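Local structure of probable fimbrial chaperone YadV (Escherichia coli K-12, 5GHU) at residues Arg174-Asp178 and Met190-Leu195; Phe163-Glu169 and Ala202-Ala208; Thr154-Tyr160 and Met181-Asp187. The protein probably acts as a periplasmic chaperone that helps fimbrial subunits fold and assemble, and could thereby contribute to adhesion to surfaces. All coordinates share one frame; numbering follows the deposited sequence.

How the contacts relate
All three contacts lie in the C-terminal, immunoglobulin-like domain of the chaperone. Contact 2 is antiparallel sheet pairing, broken by one bulge: 163-169 and 202-208 are neighbouring strands of the four-stranded sheet, with one face of apolar side chains in the core and the other polar, watered and partly exposed. Contact 1, centred about 9 Å from it, continues from the edge of that sheet to strand 186-191 of the three-stranded sheet, and mixes a polar surface network with buried Ile177, Met190 and Val192. Contact 3 uses the opposite end of strand 186-191, about 20 Å from contact 1 between centres; there proline and aromatic packing and a buried asparagine largely replace strand pairing, near the N-terminal domain.

Contact 1 of 3, residues Arg174-Asp178 and Met190-Leu195; sequences RYPID and MKVNGL
At one edge of the C-terminal beta sandwich, where strand 173-176 of one sheet runs out beside the end of strand 186-191 of the other, Ile177 and Val192 form a single backbone bridge with their CA atoms 4.6 Å apart. Asp178 N donates to Lys191 O on one side of it, and Asn193 N donates to Pro176 O at 2.9 Å on the other. Asn193 then uses its side chain to reinforce the join. With CG beside its own backbone N (chi1 -65°), the amide swings back over the partner chain, and ND2 spends one N-H on Pro176 O at 3.1 Å and the other on Asp178 OD1 at 2.6 Å. Both acceptors lie close to the amide plane, which fixes the rotation of the group; the carboxylate is turned 58° from that plane, and its OD1 is approached from above. Pro176 O is thus gripped twice by one residue, the backbone N-H coming nearly head-on and the side-chain N-H from above the carbonyl plane. A water links Asp178 O to Lys191 N. Val192 to Leu195 make a type II turn that packs against one face and an edge of the Tyr175 ring: Leu195 CB sits over the face, 4.0 Å from the centroid, while Asn193 O lies at the ring edge in its plane, and Val192 CG1 touches Tyr175 CB at 3.5 Å. On the buried side, Ile177 CG2 packs against Met190 CB at 3.7 Å. Backbone bonds tie Tyr175 to Leu168 and Ile177 to Gly166 in strand 163-170, and Met190 to Leu151 in strand 150-155, while Ile177 and Val192 both rest on Leu151, so the bridge joins the margins of the two sheets.

Contact 2 of 3, residues Phe163-Glu169 and Ala202-Ala208; sequences FSSGDLE and AKVHFYA
Strands 165-169 and 203-208 run antiparallel at 171°, their axes 4.7 Å apart, with paired backbone bonds at Asp167-His205 and Glu169-Lys203. At Tyr207 a classic beta bulge interrupts the ladder: Ser164 N and Ser165 O both bond to that one residue. In the next, non-hydrogen-bonded pair the CA atoms of Gly166 and Phe206 are 3.9 Å apart. Beyond the bulge Phe163 and Phe206 form an offset edge-to-face pair, planes at 84°, Phe163 CE2 reaching Phe206 CD1 at 3.7 Å. Phe206 meets it because its CG stands between the backbone N and carbonyl carbon (chi1 59°). Phe163 CD2 lies 4.1 Å from Ala208 CB. Replacing Phe163 by alanine is likely to leave this face of Phe206 without its edge-on partner and to open a gap beside Ala208. On the opposite, polar face a water bridges Asp167 OD2 and His205 ND1, while His205 NE2 is hydrogen-bonded to Glu217. Glu169 and Lys203 make a salt bridge whose hydrogen bond is weak, OE1 to NZ 3.3 Å; Arg174 holds Glu169 OE2. Strands 173-176 and 215-221 flank the pair, while Trp140 and Trp142 of strand 139-143 cover the face bearing Phe206, Val204 and Leu168.

Contact 3 of 3, residues Thr154-Tyr160 and Met181-Asp187; sequences TNPTPYY and MIAPFSD
Tyr160 and Pro184 meet face-on: Pro184 CD stands over the centre of the phenol ring, 3.4 Å from its centroid and almost on the normal, a close CH-pi contact. Met181 SD reaches the same ring obliquely, 3.7 Å from Tyr160 CD2, its chain bent at the last torsion (chi3 64°). The Phe185 ring lies beneath the 156-158 backbone, with Thr157 O over its centre and Pro158 CB 3.8 Å from Phe185 CZ. Phe185 has positive phi and, with Ser186, faces Asn155 in a G1 bulge; beyond it, Thr154 OG1 donates to Asp187 OD1 at 2.7 Å, from above the carboxylate plane. Asn155 organises the loop that follows it. Its CG is anti to the backbone N (chi1 -179°), carrying the amide inward: OD1 accepts from Thr157 OG1 on a lone pair at 2.8 Å and from Thr157 N, above the carbonyl plane; the latter bond makes an Asx turn. ND2 donates to Tyr159 O at 2.8 Å in the amide plane, with weaker bonds to Ile182 O and Ala183 O. Thr157 OG1 in turn accepts from Tyr159 N, an ST turn. Both ends of a buried amide are therefore satisfied by main-chain and hydroxyl groups, which is likely to restrain the loop from Asn155 to Tyr159; the Tyr160 ring next to it meets Phe121 of strand 114-123.

Contact 1 of 3, residues Arg174-Asp178 and Met190-Leu195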
loop_
_atom_site.group_PDB
_atom_site.type_symbol
_atom_site.label_atom_id
_atom_site.label_comp_id
_atom_site.label_asym_id
_atom_site.label_seq_id
_atom_site.Cartn_x
_atom_site.Cartn_y
_atom_site.Cartn_z
ATOM N N ARG A 174 -1.253 -26.110 5.318
ATOM C CA ARG A 174 -1.307 -24.654 5.168
ATOM C C ARG A 174 -1.452 -24.266 3.704
ATOM O O ARG A 174 -0.803 -24.883 2.828
ATOM C CB ARG A 174 -0.014 -24.055 5.765
ATOM C CG ARG A 174 0.105 -22.586 5.668
ATOM C CD ARG A 174 1.367 -22.145 6.475
ATOM N NE ARG A 174 1.307 -22.495 7.889
ATOM C CZ ARG A 174 2.337 -22.296 8.748
ATOM N NH1 ARG A 174 3.469 -21.766 8.343
ATOM N NH2 ARG A 174 2.241 -22.642 10.016
ATOM N N TYR A 175 -2.344 -23.290 3.436
ATOM C CA TYR A 175 -2.656 -22.873 2.089
ATOM C C TYR A 175 -2.494 -21.374 2.004
ATOM O O TYR A 175 -3.229 -20.635 2.625
ATOM C CB TYR A 175 -4.093 -23.254 1.731
ATOM C CG TYR A 175 -4.416 -24.727 1.950
ATOM C CD1 TYR A 175 -4.860 -25.176 3.195
ATOM C CD2 TYR A 175 -4.269 -25.647 0.935
ATOM C CE1 TYR A 175 -5.155 -26.515 3.409
ATOM C CE2 TYR A 175 -4.562 -26.977 1.136
ATOM C CZ TYR A 175 -5.035 -27.403 2.383
ATOM O OH TYR A 175 -5.352 -28.743 2.609
ATOM N N PRO A 176 -1.531 -20.922 1.229
ATOM C CA PRO A 176 -1.318 -19.481 1.119
ATOM C C PRO A 176 -2.546 -18.791 0.580
ATOM O O PRO A 176 -3.186 -19.328 -0.323
ATOM C CB PRO A 176 -0.198 -19.345 0.127
ATOM C CG PRO A 176 0.571 -20.649 0.278
ATOM C CD PRO A 176 -0.469 -21.693 0.562
ATOM N N ILE A 177 -2.822 -17.612 1.132
ATOM C CA ILE A 177 -3.868 -16.742 0.613
ATOM C C ILE A 177 -3.254 -15.719 -0.350
ATOM O O ILE A 177 -2.237 -15.128 -0.028
ATOM C CB ILE A 177 -4.534 -16.017 1.770
ATOM C CG1 ILE A 177 -5.216 -17.056 2.684
ATOM C CG2 ILE A 177 -5.559 -14.971 1.209
ATOM C CD1 ILE A 177 -5.649 -16.522 4.049
ATOM N N ASP A 178 -3.884 -15.491 -1.502
ATOM C CA ASP A 178 -3.503 -14.386 -2.388
ATOM C C ASP A 178 -4.022 -13.091 -1.776
ATOM O O ASP A 178 -5.078 -12.564 -2.182
ATOM C CB ASP A 178 -4.087 -14.564 -3.804
ATOM C CG ASP A 178 -3.444 -15.699 -4.574
ATOM O OD1 ASP A 178 -2.374 -16.216 -4.179
ATOM O OD2 ASP A 178 -4.022 -16.054 -5.628
ATOM N N MET A 190 -10.491 -13.095 -1.480
ATOM C CA MET A 190 -9.082 -13.421 -1.652
ATOM C C MET A 190 -9.025 -14.907 -1.860
ATOM O O MET A 190 -9.661 -15.681 -1.113
ATOM C CB MET A 190 -8.261 -12.984 -0.415
ATOM C CG MET A 190 -8.341 -11.487 -0.152
ATOM S SD MET A 190 -7.412 -11.135 1.366
ATOM C CE MET A 190 -8.185 -9.595 1.846
ATOM N N LYS A 191 -8.301 -15.303 -2.909
ATOM C CA LYS A 191 -8.160 -16.701 -3.299
ATOM C C LYS A 191 -7.309 -17.493 -2.280
ATOM O O LYS A 191 -6.370 -16.958 -1.688
ATOM C CB LYS A 191 -7.520 -16.795 -4.690
ATOM C CG LYS A 191 -8.475 -16.400 -5.815
ATOM C CD LYS A 191 -7.910 -16.741 -7.207
ATOM C CE LYS A 191 -7.380 -18.183 -7.249
ATOM N NZ LYS A 191 -7.079 -18.707 -8.629
ATOM N N VAL A 192 -7.669 -18.759 -2.070
ATOM C CA VAL A 192 -6.854 -19.674 -1.235
ATOM C C VAL A 192 -6.221 -20.682 -2.180
ATOM O O VAL A 192 -6.919 -21.413 -2.889
ATOM C CB VAL A 192 -7.681 -20.402 -0.147
ATOM C CG1 VAL A 192 -6.780 -21.349 0.697
ATOM C CG2 VAL A 192 -8.363 -19.383 0.785
ATOM N N ASN A 193 -4.901 -20.696 -2.214
ATOM C CA ASN A 193 -4.178 -21.554 -3.154
ATOM C C ASN A 193 -4.090 -22.997 -2.719
ATOM O O ASN A 193 -3.689 -23.297 -1.605
ATOM C CB ASN A 193 -2.776 -21.024 -3.382
ATOM C CG ASN A 193 -2.772 -19.695 -4.064
ATOM O OD1 ASN A 193 -2.789 -19.610 -5.291
ATOM N ND2 ASN A 193 -2.775 -18.648 -3.282
ATOM N N GLY A 194 -4.461 -23.894 -3.620
ATOM C CA GLY A 194 -4.174 -25.305 -3.417
ATOM C C GLY A 194 -5.215 -26.013 -2.589
ATOM O O GLY A 194 -4.988 -27.114 -2.117
ATOM N N LEU A 195 -6.353 -25.373 -2.410
ATOM C CA LEU A 195 -7.435 -25.919 -1.610
ATOM C C LEU A 195 -8.720 -25.966 -2.422
ATOM O O LEU A 195 -9.185 -24.932 -2.928
ATOM C CB LEU A 195 -7.658 -25.076 -0.358
ATOM C CG LEU A 195 -8.822 -25.546 0.511
ATOM C CD1 LEU A 195 -8.597 -26.959 1.027
ATOM C CD2 LEU A 195 -9.013 -24.571 1.672
HETATM O O HOH W 1 -6.984 -13.093 -4.172
#

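Contact 2 of 3, residues Phe163-Glu169 and Ala202-Ala208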
loop_
_atom_site.group_PDB
_atom_site.type_symbol
_atom_site.label_atom_id
_atom_site.label_comp_id
_atom_site.label_asym_id
_atom_site.label_seq_id
_atom_site.Cartn_x
_atom_site.Cartn_y
_atom_site.Cartn_z
ATOM N N PHE A 163 -1.476 -6.205 3.294
ATOM C CA PHE A 163 -0.808 -7.411 3.830
ATOM C C PHE A 163 0.508 -7.711 3.142
ATOM O O PHE A 163 0.669 -7.491 1.926
ATOM C CB PHE A 163 -1.692 -8.667 3.608
ATOM C CG PHE A 163 -3.094 -8.566 4.189
ATOM C CD1 PHE A 163 -4.118 -8.041 3.426
ATOM C CD2 PHE A 163 -3.345 -8.957 5.484
ATOM C CE1 PHE A 163 -5.441 -7.929 3.960
ATOM C CE2 PHE A 163 -4.644 -8.925 6.032
ATOM C CZ PHE A 163 -5.711 -8.406 5.249
ATOM N N SER A 164 1.416 -8.332 3.890
ATOM C CA SER A 164 2.594 -8.889 3.223
ATOM C C SER A 164 2.358 -10.352 2.886
ATOM O O SER A 164 2.858 -10.817 1.875
ATOM C CB SER A 164 3.814 -8.701 4.110
ATOM O OG SER A 164 3.640 -9.363 5.364
ATOM N N SER A 165 1.587 -11.074 3.701
ATOM C CA SER A 165 1.315 -12.512 3.431
ATOM C C SER A 165 0.207 -13.000 4.351
ATOM O O SER A 165 -0.144 -12.311 5.337
ATOM C CB SER A 165 2.551 -13.395 3.665
ATOM O OG SER A 165 2.939 -13.404 5.029
ATOM N N GLY A 166 -0.346 -14.172 4.029
ATOM C CA GLY A 166 -1.356 -14.752 4.878
ATOM C C GLY A 166 -1.590 -16.159 4.401
ATOM O O GLY A 166 -1.209 -16.528 3.288
ATOM N N ASP A 167 -2.197 -16.966 5.251
ATOM C CA ASP A 167 -2.523 -18.340 4.854
ATOM C C ASP A 167 -3.720 -18.853 5.646
ATOM O O ASP A 167 -4.121 -18.304 6.704
ATOM C CB ASP A 167 -1.285 -19.256 5.085
ATOM C CG ASP A 167 -0.698 -19.124 6.516
ATOM O OD1 ASP A 167 -1.258 -19.746 7.422
ATOM O OD2 ASP A 167 0.308 -18.441 6.655
ATOM N N LEU A 168 -4.286 -19.926 5.138
ATOM C CA LEU A 168 -5.347 -20.655 5.797
ATOM C C LEU A 168 -4.790 -22.005 6.220
ATOM O O LEU A 168 -4.054 -22.601 5.459
ATOM C CB LEU A 168 -6.496 -20.832 4.808
ATOM C CG LEU A 168 -7.695 -21.497 5.456
ATOM C CD1 LEU A 168 -8.936 -20.862 4.840
ATOM C CD2 LEU A 168 -7.609 -22.986 5.132
ATOM N N GLU A 169 -5.093 -22.423 7.443
ATOM C CA GLU A 169 -4.615 -23.717 7.947
ATOM C C GLU A 169 -5.775 -24.576 8.362
ATOM O O GLU A 169 -6.710 -24.114 8.994
ATOM C CB GLU A 169 -3.704 -23.493 9.148
ATOM C CG GLU A 169 -2.450 -24.302 9.192
ATOM C CD GLU A 169 -1.401 -23.533 9.965
ATOM O OE1 GLU A 169 -1.780 -22.837 10.928
ATOM O OE2 GLU A 169 -0.237 -23.563 9.579
ATOM N N ALA A 202 -11.004 -24.387 10.073
ATOM C CA ALA A 202 -9.876 -23.692 9.468
ATOM C C ALA A 202 -9.576 -22.418 10.228
ATOM O O ALA A 202 -10.478 -21.800 10.841
ATOM C CB ALA A 202 -10.162 -23.372 8.052
ATOM N N LYS A 203 -8.323 -22.020 10.164
ATOM C CA LYS A 203 -7.916 -20.745 10.777
ATOM C C LYS A 203 -7.164 -19.918 9.759
ATOM O O LYS A 203 -6.354 -20.440 8.991
ATOM C CB LYS A 203 -7.008 -20.977 11.999
ATOM C CG LYS A 203 -7.438 -22.080 12.924
ATOM C CD LYS A 203 -6.469 -22.223 14.105
ATOM C CE LYS A 203 -5.371 -23.285 13.867
ATOM N NZ LYS A 203 -4.077 -22.752 13.337
ATOM N N VAL A 204 -7.350 -18.592 9.837
ATOM C CA VAL A 204 -6.584 -17.670 9.019
ATOM C C VAL A 204 -5.466 -17.075 9.838
ATOM O O VAL A 204 -5.654 -16.790 11.029
ATOM C CB VAL A 204 -7.506 -16.535 8.471
ATOM C CG1 VAL A 204 -6.709 -15.431 7.781
ATOM C CG2 VAL A 204 -8.472 -17.166 7.515
ATOM N N HIS A 205 -4.280 -16.967 9.238
ATOM C CA HIS A 205 -3.192 -16.244 9.885
ATOM C C HIS A 205 -2.671 -15.226 8.856
ATOM O O HIS A 205 -2.634 -15.524 7.664
ATOM C CB HIS A 205 -2.091 -17.231 10.337
ATOM C CG HIS A 205 -0.975 -16.570 11.095
ATOM N ND1 HIS A 205 0.090 -15.966 10.469
ATOM C CD2 HIS A 205 -0.810 -16.356 12.419
ATOM C CE1 HIS A 205 0.907 -15.469 11.383
ATOM N NE2 HIS A 205 0.364 -15.662 12.576
ATOM N N PHE A 206 -2.210 -14.053 9.303
ATOM C CA PHE A 206 -1.719 -13.079 8.333
ATOM C C PHE A 206 -0.732 -12.138 8.985
ATOM O O PHE A 206 -0.617 -12.048 10.226
ATOM C CB PHE A 206 -2.913 -12.287 7.700
ATOM C CG PHE A 206 -3.755 -11.537 8.707
ATOM C CD1 PHE A 206 -3.280 -10.300 9.223
ATOM C CD2 PHE A 206 -4.972 -12.050 9.157
ATOM C CE1 PHE A 206 -4.027 -9.633 10.161
ATOM C CE2 PHE A 206 -5.747 -11.337 10.090
ATOM C CZ PHE A 206 -5.245 -10.125 10.569
ATOM N N TYR A 207 0.004 -11.460 8.114
ATOM C CA TYR A 207 0.801 -10.301 8.511
ATOM C C TYR A 207 0.352 -9.121 7.692
ATOM O O TYR A 207 0.533 -9.066 6.468
ATOM C CB TYR A 207 2.284 -10.560 8.271
ATOM C CG TYR A 207 2.828 -11.713 9.136
ATOM C CD1 TYR A 207 3.193 -11.488 10.456
ATOM C CD2 TYR A 207 2.943 -12.981 8.618
ATOM C CE1 TYR A 207 3.720 -12.513 11.254
ATOM C CE2 TYR A 207 3.457 -13.999 9.404
ATOM C CZ TYR A 207 3.820 -13.748 10.722
ATOM O OH TYR A 207 4.357 -14.780 11.537
ATOM N N ALA A 208 -0.313 -8.200 8.373
ATOM C CA ALA A 208 -0.636 -6.920 7.746
ATOM C C ALA A 208 0.524 -5.959 7.908
ATOM O O ALA A 208 1.556 -6.300 8.483
ATOM C CB ALA A 208 -1.927 -6.362 8.381
HETATM O O HOH W 2 3.847 -7.410 7.273
HETATM O O HOH W 3 0.553 -15.813 7.692
HETATM O O HOH W 4 -3.335 -20.185 9.202
HETATM O O HOH W 5 -2.692 -20.588 11.786
#

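Contact 3 of 3, residues Thr154-Tyr160 and Met181-Asp187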
loop_
_atom_site.group_PDB
_atom_site.type_symbol
_atom_site.label_atom_id
_atom_site.label_comp_id
_atom_site.label_asym_id
_atom_site.label_seq_id
_atom_site.Cartn_x
_atom_site.Cartn_y
_atom_site.Cartn_z
ATOM N N THR A 154 -14.266 -8.652 5.214
ATOM C CA THR A 154 -15.040 -7.400 5.379
ATOM C C THR A 154 -14.268 -6.484 6.297
ATOM O O THR A 154 -13.885 -6.898 7.388
ATOM C CB THR A 154 -16.385 -7.718 5.963
ATOM O OG1 THR A 154 -17.160 -8.423 4.973
ATOM C CG2 THR A 154 -17.170 -6.455 6.310
ATOM N N ASN A 155 -14.085 -5.244 5.850
ATOM C CA ASN A 155 -13.373 -4.203 6.630
ATOM C C ASN A 155 -14.371 -3.187 7.139
ATOM O O ASN A 155 -14.877 -2.412 6.331
ATOM C CB ASN A 155 -12.368 -3.535 5.712
ATOM C CG ASN A 155 -11.541 -2.454 6.427
ATOM O OD1 ASN A 155 -11.723 -2.166 7.592
ATOM N ND2 ASN A 155 -10.586 -1.925 5.683
ATOM N N PRO A 156 -14.665 -3.209 8.414
ATOM C CA PRO A 156 -15.665 -2.287 9.000
ATOM C C PRO A 156 -15.070 -0.941 9.426
ATOM O O PRO A 156 -15.809 -0.139 10.048
ATOM C CB PRO A 156 -16.160 -3.050 10.235
ATOM C CG PRO A 156 -14.885 -3.764 10.714
ATOM C CD PRO A 156 -14.118 -4.173 9.430
ATOM N N THR A 157 -13.816 -0.716 9.080
ATOM C CA THR A 157 -13.087 0.470 9.619
ATOM C C THR A 157 -12.913 1.541 8.522
ATOM O O THR A 157 -12.997 1.251 7.292
ATOM C CB THR A 157 -11.670 0.135 10.157
ATOM O OG1 THR A 157 -10.751 0.007 9.070
ATOM C CG2 THR A 157 -11.672 -1.154 10.966
ATOM N N PRO A 158 -12.503 2.740 8.929
ATOM C CA PRO A 158 -12.146 3.781 7.927
ATOM C C PRO A 158 -10.741 3.740 7.385
ATOM O O PRO A 158 -10.341 4.655 6.680
ATOM C CB PRO A 158 -12.350 5.101 8.709
ATOM C CG PRO A 158 -12.058 4.672 10.181
ATOM C CD PRO A 158 -12.654 3.263 10.307
ATOM N N TYR A 159 -10.011 2.652 7.658
ATOM C CA TYR A 159 -8.627 2.501 7.237
ATOM C C TYR A 159 -8.443 1.388 6.219
ATOM O O TYR A 159 -9.124 0.350 6.293
ATOM C CB TYR A 159 -7.722 2.157 8.447
ATOM C CG TYR A 159 -7.806 3.169 9.558
ATOM C CD1 TYR A 159 -7.163 4.398 9.400
ATOM C CD2 TYR A 159 -8.506 2.893 10.741
ATOM C CE1 TYR A 159 -7.206 5.357 10.441
ATOM C CE2 TYR A 159 -8.526 3.847 11.818
ATOM C CZ TYR A 159 -7.867 5.058 11.623
ATOM O OH TYR A 159 -7.879 6.070 12.593
ATOM N N TYR A 160 -7.548 1.615 5.278
ATOM C CA TYR A 160 -7.072 0.481 4.479
ATOM C C TYR A 160 -6.382 -0.526 5.372
ATOM O O TYR A 160 -5.694 -0.167 6.366
ATOM C CB TYR A 160 -6.061 0.923 3.387
ATOM C CG TYR A 160 -6.704 1.697 2.293
ATOM C CD1 TYR A 160 -6.985 3.056 2.420
ATOM C CD2 TYR A 160 -7.128 1.048 1.169
ATOM C CE1 TYR A 160 -7.626 3.749 1.402
ATOM C CE2 TYR A 160 -7.797 1.770 0.121
ATOM C CZ TYR A 160 -8.011 3.113 0.283
ATOM O OH TYR A 160 -8.687 3.789 -0.725
ATOM N N MET A 181 -4.995 -5.819 -0.746
ATOM C CA MET A 181 -5.392 -4.682 0.075
ATOM C C MET A 181 -6.914 -4.567 0.143
ATOM O O MET A 181 -7.604 -4.766 -0.876
ATOM C CB MET A 181 -4.750 -3.399 -0.499
ATOM C CG MET A 181 -5.134 -2.213 0.352
ATOM S SD MET A 181 -4.127 -0.715 -0.079
ATOM C CE MET A 181 -4.645 -0.417 -1.741
ATOM N N ILE A 182 -7.431 -4.220 1.317
ATOM C CA ILE A 182 -8.883 -4.057 1.466
ATOM C C ILE A 182 -9.205 -2.621 1.920
ATOM O O ILE A 182 -8.640 -2.111 2.881
ATOM C CB ILE A 182 -9.497 -5.132 2.396
ATOM C CG1 ILE A 182 -11.026 -4.943 2.484
ATOM C CG2 ILE A 182 -8.832 -5.218 3.764
ATOM C CD1 ILE A 182 -11.718 -6.141 3.165
ATOM N N ALA A 183 -9.996 -1.972 1.086
ATOM C CA ALA A 183 -10.359 -0.558 1.332
ATOM C C ALA A 183 -11.256 -0.385 2.532
ATOM O O ALA A 183 -11.953 -1.308 2.970
ATOM C CB ALA A 183 -11.024 -0.008 0.032
ATOM N N PRO A 184 -11.304 0.853 3.058
ATOM C CA PRO A 184 -12.254 1.165 4.151
ATOM C C PRO A 184 -13.661 0.740 3.791
ATOM O O PRO A 184 -14.100 0.903 2.615
ATOM C CB PRO A 184 -12.187 2.701 4.291
ATOM C CG PRO A 184 -10.746 3.003 3.815
ATOM C CD PRO A 184 -10.420 1.996 2.694
ATOM N N PHE A 185 -14.370 0.213 4.792
ATOM C CA PHE A 185 -15.844 0.016 4.610
ATOM C C PHE A 185 -16.190 -0.777 3.369
ATOM O O PHE A 185 -17.108 -0.382 2.600
ATOM C CB PHE A 185 -16.593 1.383 4.591
ATOM C CG PHE A 185 -16.345 2.234 5.821
ATOM C CD1 PHE A 185 -16.623 1.764 7.107
ATOM C CD2 PHE A 185 -15.789 3.485 5.655
ATOM C CE1 PHE A 185 -16.421 2.568 8.249
ATOM C CE2 PHE A 185 -15.552 4.306 6.772
ATOM C CZ PHE A 185 -15.863 3.874 8.051
ATOM N N SER A 186 -15.454 -1.866 3.124
ATOM C CA SER A 186 -15.633 -2.643 1.896
ATOM C C SER A 186 -15.360 -4.124 2.137
ATOM O O SER A 186 -14.871 -4.514 3.203
ATOM C CB SER A 186 -14.670 -2.113 0.837
ATOM O OG SER A 186 -13.349 -2.639 1.111
ATOM N N ASP A 187 -15.772 -4.892 1.147
ATOM C CA ASP A 187 -15.453 -6.326 1.093
ATOM C C ASP A 187 -14.420 -6.591 0.021
ATOM O O ASP A 187 -14.378 -5.885 -1.008
ATOM C CB ASP A 187 -16.709 -7.130 0.724
ATOM C CG ASP A 187 -17.703 -7.267 1.846
ATOM O OD1 ASP A 187 -17.497 -6.712 2.902
ATOM O OD2 ASP A 187 -18.758 -7.920 1.613
#